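Arginyl-tRNA synthetase, putative (Plasmodium falciparum, PDB 5JLD) probably charges tRNA(Arg) with L-arginine at the expense of ATP, as a class I aminoacyl-tRNA synthetase of the cytoplasm. Local coordinates at residues A[14-17]-A[18-22]; A[118-121]-A[122-125]; A[246-249]-A[250-254]; A[353-356]-A[357-361]; A[442-445]-A[446-450]. One frame throughout, in Å; residues are numbered along the deposited sequence.

Contact 1 (A[14-17]-A[18-22]); sequences IKTI and FQNSI
Phe18 lies against Ile14, one turn earlier on helix 10-25. This alpha helix belongs to the N-terminal domain of arginyl-tRNA synthetases and packs on an antiparallel sheet. The two side chains run alongside each other and point the same way. Starting at the root, Phe18 CB is 3.7 Å from Ile14 O. Phe18 CG stands beside its own backbone N, opposite the carbonyl carbon (chi1 -83°), and this swings the ring back over the preceding turn. Phe18 CD2 then comes to 3.2 Å from Ile14 O, which lies at the ring edge and in the ring plane. The same side of the ring also meets the branch methyl: CD2 and CE2 of Phe18 are each 3.6 Å from Ile14 CG2. The ring also reaches Ile93 and Val95 of strand 93-97 and Cys47 of strand 45-47. Ile14 touches Val95 and Tyr45, so the pair faces the sheet together. Ile14 O also accepts the backbone N-H of Phe18, with an N-H...O angle of 170°.

The other turns carry polar pairs. Lys15 and Gln19 lie side by side, but Lys15 NZ is 3.8 Å from Gln19 OE1, too long for a hydrogen bond. The amide of Gln19 is held by Ala33 N and Glu31 O instead. Ser21 OG is bonded to Ile73 O. On the exposed flank Thr16 and Asn20 also point the same way. Thr16 OG1 turns back to Lys12 O, while its methyl CG2 rests 3.9 Å from Asn20 ND2.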
loop_
_atom_site.group_PDB
_atom_site.type_symbol
_atom_site.label_atom_id
_atom_site.label_comp_id
_atom_site.label_asym_id
_atom_site.label_seq_id
_atom_site.Cartn_x
_atom_site.Cartn_y
_atom_site.Cartn_z
ATOM N N ILE A 14 -3.825 -5.082 23.954
ATOM C CA ILE A 14 -2.849 -4.809 25.005
ATOM C C ILE A 14 -2.839 -3.323 25.393
ATOM O O ILE A 14 -2.764 -2.971 26.596
ATOM C CB ILE A 14 -1.454 -5.244 24.570
ATOM C CG1 ILE A 14 -1.368 -6.779 24.528
ATOM C CG2 ILE A 14 -0.415 -4.648 25.481
ATOM C CD1 ILE A 14 0.032 -7.327 24.180
ATOM N N LYS A 15 -2.942 -2.461 24.376
ATOM C CA LYS A 15 -3.040 -1.019 24.612
ATOM C C LYS A 15 -4.194 -0.730 25.547
ATOM O O LYS A 15 -4.046 0.030 26.503
ATOM C CB LYS A 15 -3.219 -0.230 23.302
ATOM C CG LYS A 15 -3.175 1.276 23.510
ATOM C CD LYS A 15 -3.620 2.058 22.272
ATOM C CE LYS A 15 -4.017 3.495 22.649
ATOM N NZ LYS A 15 -5.003 3.534 23.789
ATOM N N THR A 16 -5.340 -1.350 25.277
ATOM C CA THR A 16 -6.505 -1.179 26.147
ATOM C C THR A 16 -6.240 -1.690 27.580
ATOM O O THR A 16 -6.540 -0.998 28.563
ATOM C CB THR A 16 -7.739 -1.897 25.577
ATOM O OG1 THR A 16 -8.098 -1.291 24.332
ATOM C CG2 THR A 16 -8.922 -1.793 26.554
ATOM N N ILE A 17 -5.676 -2.888 27.704
ATOM C CA ILE A 17 -5.346 -3.395 29.048
ATOM C C ILE A 17 -4.473 -2.395 29.867
ATOM O O ILE A 17 -4.779 -2.048 31.042
ATOM C CB ILE A 17 -4.662 -4.775 28.934
ATOM C CG1 ILE A 17 -5.692 -5.812 28.460
ATOM C CG2 ILE A 17 -3.956 -5.195 30.271
ATOM C CD1 ILE A 17 -5.091 -7.118 28.030
ATOM N N PHE A 18 -3.432 -1.871 29.230
ATOM C CA PHE A 18 -2.579 -0.898 29.914
ATOM C C PHE A 18 -3.294 0.423 30.213
ATOM O O PHE A 18 -3.116 0.999 31.292
ATOM C CB PHE A 18 -1.312 -0.630 29.105
ATOM C CG PHE A 18 -0.246 -1.654 29.327
ATOM C CD1 PHE A 18 0.684 -1.492 30.351
ATOM C CD2 PHE A 18 -0.190 -2.802 28.538
ATOM C CE1 PHE A 18 1.665 -2.450 30.568
ATOM C CE2 PHE A 18 0.789 -3.768 28.755
ATOM C CZ PHE A 18 1.721 -3.588 29.768
ATOM N N GLN A 19 -4.098 0.893 29.259
ATOM C CA GLN A 19 -4.888 2.114 29.432
ATOM C C GLN A 19 -5.779 2.007 30.664
ATOM O O GLN A 19 -5.849 2.936 31.488
ATOM C CB GLN A 19 -5.747 2.397 28.180
ATOM C CG GLN A 19 -6.454 3.751 28.201
ATOM C CD GLN A 19 -5.482 4.912 28.209
ATOM O OE1 GLN A 19 -4.744 5.125 27.245
ATOM N NE2 GLN A 19 -5.460 5.663 29.307
ATOM N N ASN A 20 -6.451 0.868 30.802
ATOM C CA ASN A 20 -7.326 0.694 31.960
ATOM C C ASN A 20 -6.495 0.665 33.243
ATOM O O ASN A 20 -6.882 1.288 34.247
ATOM C CB ASN A 20 -8.174 -0.579 31.849
ATOM C CG ASN A 20 -9.153 -0.543 30.650
ATOM O OD1 ASN A 20 -9.343 0.497 30.015
ATOM N ND2 ASN A 20 -9.777 -1.682 30.362
ATOM N N SER A 21 -5.349 -0.030 33.224
ATOM C CA SER A 21 -4.539 -0.028 34.461
ATOM C C SER A 21 -4.035 1.370 34.852
ATOM O O SER A 21 -4.046 1.737 36.021
ATOM C CB SER A 21 -3.345 -0.957 34.350
ATOM O OG SER A 21 -2.657 -0.969 35.582
ATOM N N ILE A 22 -3.607 2.140 33.863
ATOM C CA ILE A 22 -3.137 3.502 34.070
ATOM C C ILE A 22 -4.245 4.361 34.653
ATOM O O ILE A 22 -4.032 5.072 35.640
ATOM C CB ILE A 22 -2.636 4.137 32.743
ATOM C CG1 ILE A 22 -1.267 3.561 32.349
ATOM C CG2 ILE A 22 -2.544 5.650 32.877
ATOM C CD1 ILE A 22 -0.877 3.872 30.901
#

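Contact 2 (A[118-121]-A[122-125]); sequences SINI and NDIK
Asn120 and Asn122 are joined by a side-chain to backbone hydrogen bond. Asn120 OD1 accepts from Asn122 N at 2.9 Å, with the donor in the plane of the side-chain carbonyl. This closes an Asx turn. It overlaps a short 3-10 turn, whose backbone bonds run from residue i to i+3. Asp123 N donates to Asn120 O at 2.9 Å, and Ile124 N donates to Ile121 O at 2.9 Å. Both donors stand well above the carbonyl planes, by 44° and 62°. Asn120 thus uses its backbone and side-chain oxygens to hold successive N-H groups of the turn.

One water adds a further bridge. It accepts from Asn120 N and donates to Asp123 OD2, at 2.7 Å in both cases. The Asp123 carboxylate is thereby tied back to the start of the turn.

The apolar contacts are looser. Ile119 CG2 meets Ile124 CG2 at 4.2 Å, and these two side chains cross at about a right angle. Ile121 CG1 lies 4.1 Å from Ile124 CG1.

A closer packing contact is of another kind. The Lys125 chain passes obliquely across Ile121, with its CG packed 3.2 Å from Ile121 O and its CD near Ile121 CG1. Lys125 NZ goes on to Glu129 O.

The turn sits in the connection between strand 114-115 and strand 133-137, the latter the middle strand of the parallel sheet of the catalytic domain. Ile119 and Ile124 press on Phe526 of helix 522-532. Ile121 faces the loop residues Tyr131 and Ile170.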
loop_
_atom_site.group_PDB
_atom_site.type_symbol
_atom_site.label_atom_id
_atom_site.label_comp_id
_atom_site.label_asym_id
_atom_site.label_seq_id
_atom_site.Cartn_x
_atom_site.Cartn_y
_atom_site.Cartn_z
ATOM N N SER A 118 -8.873 -13.631 8.099
ATOM C CA SER A 118 -9.807 -12.528 7.878
ATOM C C SER A 118 -9.629 -11.464 8.946
ATOM O O SER A 118 -9.265 -11.767 10.088
ATOM C CB SER A 118 -11.250 -13.024 7.896
ATOM O OG SER A 118 -11.346 -14.295 7.284
ATOM N N ILE A 119 -9.891 -10.217 8.576
ATOM C CA ILE A 119 -9.698 -9.103 9.491
ATOM C C ILE A 119 -10.829 -8.108 9.326
ATOM O O ILE A 119 -11.001 -7.520 8.259
ATOM C CB ILE A 119 -8.349 -8.377 9.253
ATOM C CG1 ILE A 119 -7.165 -9.247 9.646
ATOM C CG2 ILE A 119 -8.288 -7.033 10.013
ATOM C CD1 ILE A 119 -5.802 -8.574 9.300
ATOM N N ASN A 120 -11.606 -7.920 10.381
ATOM C CA ASN A 120 -12.628 -6.905 10.354
ATOM C C ASN A 120 -12.034 -5.534 10.602
ATOM O O ASN A 120 -11.426 -5.292 11.645
ATOM C CB ASN A 120 -13.703 -7.189 11.391
ATOM C CG ASN A 120 -14.950 -6.378 11.139
ATOM O OD1 ASN A 120 -14.927 -5.147 11.232
ATOM N ND2 ASN A 120 -16.042 -7.059 10.784
ATOM N N ILE A 121 -12.226 -4.618 9.662
ATOM C CA ILE A 121 -11.633 -3.290 9.792
ATOM C C ILE A 121 -12.075 -2.531 11.064
ATOM O O ILE A 121 -11.317 -1.705 11.594
ATOM C CB ILE A 121 -11.939 -2.431 8.543
ATOM C CG1 ILE A 121 -11.056 -1.168 8.524
ATOM C CG2 ILE A 121 -13.445 -2.104 8.441
ATOM C CD1 ILE A 121 -11.021 -0.454 7.147
ATOM N N ASN A 122 -13.279 -2.822 11.558
ATOM C CA ASN A 122 -13.766 -2.234 12.807
ATOM C C ASN A 122 -12.774 -2.465 13.972
ATOM O O ASN A 122 -12.634 -1.632 14.878
ATOM C CB ASN A 122 -15.147 -2.809 13.157
ATOM C CG ASN A 122 -16.264 -2.305 12.215
ATOM O OD1 ASN A 122 -16.166 -1.221 11.636
ATOM N ND2 ASN A 122 -17.314 -3.111 12.050
ATOM N N ASP A 123 -12.063 -3.585 13.919
ATOM C CA ASP A 123 -11.137 -3.949 14.988
ATOM C C ASP A 123 -9.756 -3.327 14.821
ATOM O O ASP A 123 -8.918 -3.467 15.716
ATOM C CB ASP A 123 -10.993 -5.468 15.071
ATOM C CG ASP A 123 -12.283 -6.152 15.408
ATOM O OD1 ASP A 123 -13.045 -5.614 16.239
ATOM O OD2 ASP A 123 -12.543 -7.231 14.835
ATOM N N ILE A 124 -9.488 -2.654 13.701
ATOM C CA ILE A 124 -8.148 -2.066 13.562
ATOM C C ILE A 124 -8.194 -0.553 13.395
ATOM O O ILE A 124 -7.238 0.065 12.930
ATOM C CB ILE A 124 -7.368 -2.673 12.393
ATOM C CG1 ILE A 124 -8.170 -2.582 11.089
ATOM C CG2 ILE A 124 -6.988 -4.123 12.696
ATOM C CD1 ILE A 124 -7.328 -2.919 9.875
ATOM N N LYS A 125 -9.315 0.038 13.789
ATOM C CA LYS A 125 -9.514 1.470 13.631
ATOM C C LYS A 125 -10.289 2.010 14.815
ATOM O O LYS A 125 -10.817 1.246 15.635
ATOM C CB LYS A 125 -10.260 1.786 12.323
ATOM C CG LYS A 125 -11.741 1.361 12.302
ATOM C CD LYS A 125 -12.393 1.718 10.958
ATOM C CE LYS A 125 -13.856 1.316 10.906
ATOM N NZ LYS A 125 -14.695 2.059 11.911
HETATM O O HOH W 1 -11.103 -8.524 12.952
#

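Contact 3 (A[246-249]-A[250-254]); sequences FVWN and KLCES
Phe246 and Lys250 stand one turn apart on an alpha helix, and their torsions bring the ammonium over the ring. Phe246 CG is opposite its backbone N (chi1 -177°), and the Lys250 chain folds at chi2 (-52°) and again at chi4. The result is an i to i+4 cation-pi pair on helix 242-265, in the catalytic domain. Lys250 NZ lies 3.8 Å from the centroid of the Phe246 ring, over one face and 23° off the normal. Lys250 CE adds an off-centre CH-pi contact on the same ring, 4.2 Å from its centroid. This pair belongs to a partly exposed flank.

The next i to i+4 pair is aliphatic. Val247 CG1 and Leu251 CD1 are 3.9 Å apart, side by side. Both residues touch Ile192 of helix 185-194, and Leu251 also reaches Phe185 and Ile188, so this edge faces the neighbouring helix.

Trp248 and Cys252 form a sulfur-aromatic contact one residue further round. Trp248 NE1 is bonded to Asp180 O, and Phe185 and Trp181 meet the indole edge-to-face. The indole is therefore held from several directions. Cys252 SG sits over the five-membered ring, 3.6 Å from its centroid. It is offset toward the nitrogen side, with Cys252 SG 3.2 Å from Trp248 NE1.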
loop_
_atom_site.group_PDB
_atom_site.type_symbol
_atom_site.label_atom_id
_atom_site.label_comp_id
_atom_site.label_asym_id
_atom_site.label_seq_id
_atom_site.Cartn_x
_atom_site.Cartn_y
_atom_site.Cartn_z
ATOM N N PHE A 246 -12.276 14.338 -32.551
ATOM C CA PHE A 246 -12.025 13.066 -33.225
ATOM C C PHE A 246 -10.560 12.637 -33.051
ATOM O O PHE A 246 -10.257 11.513 -32.595
ATOM C CB PHE A 246 -12.384 13.188 -34.717
ATOM C CG PHE A 246 -12.231 11.912 -35.491
ATOM C CD1 PHE A 246 -13.216 10.936 -35.448
ATOM C CD2 PHE A 246 -11.106 11.691 -36.269
ATOM C CE1 PHE A 246 -13.080 9.760 -36.161
ATOM C CE2 PHE A 246 -10.960 10.512 -36.988
ATOM C CZ PHE A 246 -11.950 9.545 -36.934
ATOM N N VAL A 247 -9.663 13.564 -33.384
ATOM C CA VAL A 247 -8.223 13.317 -33.365
ATOM C C VAL A 247 -7.705 13.079 -31.942
ATOM O O VAL A 247 -7.014 12.093 -31.685
ATOM C CB VAL A 247 -7.456 14.495 -34.023
ATOM C CG1 VAL A 247 -5.952 14.347 -33.822
ATOM C CG2 VAL A 247 -7.806 14.586 -35.511
ATOM N N TRP A 248 -8.048 13.989 -31.035
ATOM C CA TRP A 248 -7.781 13.839 -29.611
ATOM C C TRP A 248 -8.188 12.461 -29.113
ATOM O O TRP A 248 -7.412 11.757 -28.457
ATOM C CB TRP A 248 -8.525 14.925 -28.822
ATOM C CG TRP A 248 -8.572 14.680 -27.363
ATOM C CD1 TRP A 248 -7.549 14.858 -26.469
ATOM C CD2 TRP A 248 -9.698 14.207 -26.602
ATOM N NE1 TRP A 248 -7.977 14.527 -25.194
ATOM C CE2 TRP A 248 -9.285 14.119 -25.253
ATOM C CE3 TRP A 248 -11.013 13.849 -26.930
ATOM C CZ2 TRP A 248 -10.142 13.690 -24.231
ATOM C CZ3 TRP A 248 -11.865 13.418 -25.910
ATOM C CH2 TRP A 248 -11.422 13.345 -24.580
ATOM N N ASN A 249 -9.411 12.070 -29.441
ATOM C CA ASN A 249 -9.928 10.790 -28.992
ATOM C C ASN A 249 -9.104 9.626 -29.550
ATOM O O ASN A 249 -8.838 8.645 -28.836
ATOM C CB ASN A 249 -11.399 10.658 -29.377
ATOM C CG ASN A 249 -12.155 9.743 -28.452
ATOM O OD1 ASN A 249 -12.355 8.567 -28.752
ATOM N ND2 ASN A 249 -12.560 10.270 -27.301
ATOM N N LYS A 250 -8.669 9.753 -30.806
ATOM C CA LYS A 250 -7.767 8.760 -31.404
ATOM C C LYS A 250 -6.416 8.651 -30.677
ATOM O O LYS A 250 -5.893 7.544 -30.451
ATOM C CB LYS A 250 -7.518 9.087 -32.888
ATOM C CG LYS A 250 -8.704 8.841 -33.805
ATOM C CD LYS A 250 -9.254 7.432 -33.633
ATOM C CE LYS A 250 -10.701 7.347 -34.107
ATOM N NZ LYS A 250 -11.583 8.282 -33.341
ATOM N N LEU A 251 -5.853 9.803 -30.322
ATOM C CA LEU A 251 -4.575 9.859 -29.598
ATOM C C LEU A 251 -4.676 9.194 -28.219
ATOM O O LEU A 251 -3.854 8.339 -27.846
ATOM C CB LEU A 251 -4.118 11.315 -29.442
ATOM C CG LEU A 251 -3.317 11.974 -30.579
ATOM C CD1 LEU A 251 -3.862 11.600 -31.943
ATOM C CD2 LEU A 251 -3.331 13.494 -30.427
ATOM N N CYS A 252 -5.692 9.613 -27.470
ATOM C CA CYS A 252 -5.969 9.062 -26.164
ATOM C C CYS A 252 -6.148 7.558 -26.272
ATOM O O CYS A 252 -5.579 6.807 -25.487
ATOM C CB CYS A 252 -7.204 9.719 -25.558
ATOM S SG CYS A 252 -6.959 11.462 -25.147
ATOM N N GLU A 253 -6.902 7.108 -27.269
ATOM C CA GLU A 253 -7.134 5.672 -27.393
ATOM C C GLU A 253 -5.835 4.912 -27.641
ATOM O O GLU A 253 -5.561 3.895 -26.973
ATOM C CB GLU A 253 -8.143 5.388 -28.498
ATOM C CG GLU A 253 -9.564 5.685 -28.068
ATOM C CD GLU A 253 -10.555 5.607 -29.204
ATOM O OE1 GLU A 253 -10.124 5.447 -30.368
ATOM O OE2 GLU A 253 -11.768 5.703 -28.927
ATOM N N SER A 254 -5.025 5.418 -28.571
ATOM C CA SER A 254 -3.728 4.788 -28.853
ATOM C C SER A 254 -2.811 4.686 -27.618
ATOM O O SER A 254 -2.289 3.583 -27.263
ATOM C CB SER A 254 -3.009 5.557 -29.968
ATOM O OG SER A 254 -1.601 5.488 -29.809
#

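Contact 4 (A[353-356]-A[357-361]); sequences LTHF and ETIFD
His355 and Ile359 form the tight side of this helical turn, and Phe356 joins them. Ile359 CD1 lies 3.2 Å from His355 NE2, a close approach that is oblique to the imidazole. With chi1 at -74°, Ile359 turns CG1 back along the helix, and CD1 reaches the imidazole. The same methyl is 4.0 Å from CD1 of the Phe356 ring. His355 also leans on this ring, with its CD2 over the centre of one face. A second partner fixes the imidazole: His355 NE2 is hydrogen-bonded to Asp328 OD2. Next along the helix, Phe356 O lies beneath one face of the Phe360 ring, 3.2 Å from its CG and offset toward the rim. The same oxygen accepts the backbone N-H of Phe360. The buried Thr358 is gripped too. Thr354 O accepts two donors from it: the backbone N, and the hydroxyl OG1 at 2.9 Å, which stands 52° out of the carbonyl plane.

Helix 353-364 is the crossover of a beta-alpha-beta unit between strands 343-349 and 374-380 of the parallel sheet. Phe356 meets Tyr346 of the first strand, and Phe360 touches Leu375 of the second. Ile359 packs on Leu332 of helix 326-337.

The looser side carries Leu353, Glu357 and the methyl of Thr354. Glu357 passes obliquely across Leu353. Leu353 CD1 is 3.6 Å from both CG and CD of Glu357, so it meets the base of the carboxylate as well as the chain. Thr354 is exposed, and its methyl CG2 only reaches 4.2 Å from Thr358 OG1.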
loop_
_atom_site.group_PDB
_atom_site.type_symbol
_atom_site.label_atom_id
_atom_site.label_comp_id
_atom_site.label_asym_id
_atom_site.label_seq_id
_atom_site.Cartn_x
_atom_site.Cartn_y
_atom_site.Cartn_z
ATOM N N LEU A 353 4.008 16.775 -2.440
ATOM C CA LEU A 353 3.394 16.764 -1.096
ATOM C C LEU A 353 2.725 18.078 -0.702
ATOM O O LEU A 353 1.525 18.116 -0.434
ATOM C CB LEU A 353 4.444 16.410 -0.029
ATOM C CG LEU A 353 4.049 16.569 1.451
ATOM C CD1 LEU A 353 2.738 15.827 1.812
ATOM C CD2 LEU A 353 5.205 16.117 2.374
ATOM N N THR A 354 3.524 19.141 -0.670
ATOM C CA THR A 354 3.062 20.472 -0.309
ATOM C C THR A 354 1.832 20.847 -1.133
ATOM O O THR A 354 0.779 21.231 -0.577
ATOM C CB THR A 354 4.188 21.511 -0.519
ATOM O OG1 THR A 354 5.380 21.052 0.132
ATOM C CG2 THR A 354 3.792 22.874 0.013
ATOM N N HIS A 355 1.953 20.659 -2.448
ATOM C CA HIS A 355 0.849 20.931 -3.366
ATOM C C HIS A 355 -0.413 20.270 -2.842
ATOM O O HIS A 355 -1.417 20.956 -2.596
ATOM C CB HIS A 355 1.198 20.438 -4.771
ATOM C CG HIS A 355 0.051 20.455 -5.726
ATOM N ND1 HIS A 355 -0.364 21.600 -6.377
ATOM C CD2 HIS A 355 -0.770 19.462 -6.142
ATOM C CE1 HIS A 355 -1.392 21.306 -7.152
ATOM N NE2 HIS A 355 -1.651 20.016 -7.036
ATOM N N PHE A 356 -0.347 18.964 -2.555
ATOM C CA PHE A 356 -1.593 18.289 -2.178
ATOM C C PHE A 356 -2.025 18.705 -0.774
ATOM O O PHE A 356 -3.232 18.828 -0.498
ATOM C CB PHE A 356 -1.484 16.760 -2.318
ATOM C CG PHE A 356 -1.615 16.302 -3.741
ATOM C CD1 PHE A 356 -2.871 16.264 -4.357
ATOM C CD2 PHE A 356 -0.491 15.983 -4.491
ATOM C CE1 PHE A 356 -3.008 15.883 -5.692
ATOM C CE2 PHE A 356 -0.611 15.605 -5.835
ATOM C CZ PHE A 356 -1.873 15.550 -6.436
ATOM N N GLU A 357 -1.056 19.001 0.085
ATOM C CA GLU A 357 -1.409 19.472 1.412
ATOM C C GLU A 357 -2.143 20.803 1.242
ATOM O O GLU A 357 -3.176 21.042 1.891
ATOM C CB GLU A 357 -0.167 19.601 2.310
ATOM C CG GLU A 357 0.306 18.259 2.837
ATOM C CD GLU A 357 1.292 18.371 3.986
ATOM O OE1 GLU A 357 2.258 19.155 3.870
ATOM O OE2 GLU A 357 1.088 17.677 5.008
ATOM N N THR A 358 -1.666 21.617 0.302
ATOM C CA THR A 358 -2.320 22.913 0.075
ATOM C C THR A 358 -3.734 22.685 -0.464
ATOM O O THR A 358 -4.650 23.456 -0.181
ATOM C CB THR A 358 -1.552 23.818 -0.905
ATOM O OG1 THR A 358 -0.185 23.953 -0.492
ATOM C CG2 THR A 358 -2.194 25.201 -0.958
ATOM N N ILE A 359 -3.923 21.607 -1.217
ATOM C CA ILE A 359 -5.267 21.332 -1.699
ATOM C C ILE A 359 -6.145 20.902 -0.524
ATOM O O ILE A 359 -7.296 21.359 -0.407
ATOM C CB ILE A 359 -5.261 20.274 -2.817
ATOM C CG1 ILE A 359 -4.726 20.916 -4.108
ATOM C CG2 ILE A 359 -6.684 19.718 -3.060
ATOM C CD1 ILE A 359 -4.193 19.936 -5.109
ATOM N N PHE A 360 -5.589 20.087 0.381
ATOM C CA PHE A 360 -6.425 19.512 1.440
ATOM C C PHE A 360 -6.897 20.648 2.343
ATOM O O PHE A 360 -8.080 20.747 2.683
ATOM C CB PHE A 360 -5.664 18.462 2.248
ATOM C CG PHE A 360 -5.261 17.249 1.456
ATOM C CD1 PHE A 360 -5.844 16.971 0.214
ATOM C CD2 PHE A 360 -4.295 16.377 1.957
ATOM C CE1 PHE A 360 -5.459 15.853 -0.520
ATOM C CE2 PHE A 360 -3.909 15.247 1.238
ATOM C CZ PHE A 360 -4.495 14.979 -0.000
ATOM N N ASP A 361 -5.946 21.516 2.693
ATOM C CA ASP A 361 -6.227 22.728 3.450
ATOM C C ASP A 361 -7.379 23.551 2.834
ATOM O O ASP A 361 -8.213 24.092 3.563
ATOM C CB ASP A 361 -4.951 23.575 3.559
ATOM C CG ASP A 361 -5.129 24.794 4.447
ATOM O OD1 ASP A 361 -5.246 24.630 5.681
ATOM O OD2 ASP A 361 -5.153 25.924 3.905
#

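Contact 5 (A[442-445]-A[446-450]); sequences SLCV and SAIKY
Ser442 and Ser446 stand one turn apart on a regular alpha helix, where Ser446 N donates to Ser442 O at 2.9 Å. The next three residues repeat the pattern. Ala447, Ile448 and Lys449 bond to Leu443, Cys444 and Val445, and the straightest of these, Ile448 N to Cys444 O, has an N-H...O angle of 174°. No break or kink interrupts 442-450.

The serine hydroxyls share a water. It lies 2.6 Å from Ser446 OG and 3.2 Å from Ser442 OG. Ser446 OG is also bonded to Lys588 N, so the bridge sits against the C-terminal part of the chain.

Val445 and Lys449 run alongside each other and point the same way. The lysine runs straight out along the valine, and Lys449 CE passes 3.7 Å from Val445 CG1. Beyond the valine, Lys449 NZ hydrogen-bonds to both Leu266 O and Gly586 O, which probably offsets the cost of burying the amine. On another face Cys444 SG meets Ile448 CD1 at 4.0 Å. Ala447 CB lies 3.3 Å from Leu443 O.

Helix 436-453 is enclosed on several sides. Cys444 and Ile448 share Ile405 of helix 401-420. Leu443 and Ala447 share Ile477 of helix 476-492. Tyr450 extends to helix 536-556.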
loop_
_atom_site.group_PDB
_atom_site.type_symbol
_atom_site.label_atom_id
_atom_site.label_comp_id
_atom_site.label_asym_id
_atom_site.label_seq_id
_atom_site.Cartn_x
_atom_site.Cartn_y
_atom_site.Cartn_z
ATOM N N SER A 442 6.537 -14.092 -14.586
ATOM C CA SER A 442 5.914 -14.018 -13.268
ATOM C C SER A 442 6.975 -13.732 -12.205
ATOM O O SER A 442 6.818 -12.825 -11.381
ATOM C CB SER A 442 5.166 -15.314 -12.959
ATOM O OG SER A 442 4.171 -15.099 -11.977
ATOM N N LEU A 443 8.069 -14.492 -12.251
ATOM C CA LEU A 443 9.186 -14.313 -11.322
ATOM C C LEU A 443 9.746 -12.888 -11.363
ATOM O O LEU A 443 9.922 -12.256 -10.321
ATOM C CB LEU A 443 10.301 -15.321 -11.627
ATOM C CG LEU A 443 9.956 -16.798 -11.414
ATOM C CD1 LEU A 443 11.144 -17.705 -11.739
ATOM C CD2 LEU A 443 9.446 -17.046 -9.990
ATOM N N CYS A 444 10.024 -12.399 -12.569
ATOM C CA CYS A 444 10.510 -11.039 -12.778
ATOM C C CYS A 444 9.585 -9.969 -12.214
ATOM O O CYS A 444 10.008 -9.087 -11.467
ATOM C CB CYS A 444 10.700 -10.768 -14.272
ATOM S SG CYS A 444 11.020 -9.018 -14.606
ATOM N N VAL A 445 8.319 -10.042 -12.603
ATOM C CA VAL A 445 7.319 -9.071 -12.164
ATOM C C VAL A 445 7.213 -9.045 -10.641
ATOM O O VAL A 445 7.261 -7.975 -10.005
ATOM C CB VAL A 445 5.953 -9.387 -12.801
ATOM C CG1 VAL A 445 4.850 -8.561 -12.162
ATOM C CG2 VAL A 445 6.021 -9.147 -14.313
ATOM N N SER A 446 7.105 -10.236 -10.061
ATOM C CA SER A 446 7.067 -10.386 -8.604
ATOM C C SER A 446 8.301 -9.778 -7.935
ATOM O O SER A 446 8.191 -9.090 -6.908
ATOM C CB SER A 446 6.942 -11.861 -8.228
ATOM O OG SER A 446 5.638 -12.346 -8.491
ATOM N N ALA A 447 9.461 -10.019 -8.543
ATOM C CA ALA A 447 10.737 -9.527 -8.038
ATOM C C ALA A 447 10.788 -8.009 -8.035
ATOM O O ALA A 447 11.160 -7.397 -7.035
ATOM C CB ALA A 447 11.895 -10.097 -8.864
ATOM N N ILE A 448 10.429 -7.408 -9.161
ATOM C CA ILE A 448 10.337 -5.953 -9.282
ATOM C C ILE A 448 9.427 -5.370 -8.206
ATOM O O ILE A 448 9.795 -4.392 -7.503
ATOM C CB ILE A 448 9.807 -5.536 -10.692
ATOM C CG1 ILE A 448 10.871 -5.778 -11.768
ATOM C CG2 ILE A 448 9.348 -4.078 -10.706
ATOM C CD1 ILE A 448 10.455 -5.319 -13.169
ATOM N N LYS A 449 8.240 -5.969 -8.069
ATOM C CA LYS A 449 7.264 -5.440 -7.109
ATOM C C LYS A 449 7.797 -5.496 -5.688
ATOM O O LYS A 449 7.708 -4.497 -4.960
ATOM C CB LYS A 449 5.924 -6.185 -7.202
ATOM C CG LYS A 449 5.161 -5.920 -8.509
ATOM C CD LYS A 449 3.754 -6.473 -8.444
ATOM C CE LYS A 449 3.006 -6.346 -9.778
ATOM N NZ LYS A 449 1.589 -6.804 -9.588
ATOM N N TYR A 450 8.343 -6.653 -5.291
ATOM C CA TYR A 450 8.889 -6.794 -3.935
ATOM C C TYR A 450 10.047 -5.844 -3.682
ATOM O O TYR A 450 10.093 -5.184 -2.644
ATOM C CB TYR A 450 9.375 -8.223 -3.641
ATOM C CG TYR A 450 9.899 -8.343 -2.224
ATOM C CD1 TYR A 450 9.018 -8.461 -1.150
ATOM C CD2 TYR A 450 11.268 -8.320 -1.955
ATOM C CE1 TYR A 450 9.474 -8.558 0.146
ATOM C CE2 TYR A 450 11.744 -8.419 -0.654
ATOM C CZ TYR A 450 10.840 -8.542 0.393
ATOM O OH TYR A 450 11.288 -8.635 1.688
HETATM O O HOH W 2 5.727 -14.870 -9.159
#

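All five contacts are local, and they follow one another along the chain without touching. Contact 1 belongs to the N-terminal domain. Its neighbour, contact 2, lies in the catalytic region, with centres about 19 Å apart and nearest atoms about 9 Å apart. Contact 3 is the most remote from contact 1, with centres about 60 Å apart on opposite sides of the chain's centre. Contact 4, within the parallel sheet's crossover, has its centre about 29 and about 32 Å from those of contacts 2 and 3. Contact 5 packs against helices 476-492 and 536-556, the latter in the anticodon-binding region, its centre about 33 Å from that of contact 4. None includes a bound ligand.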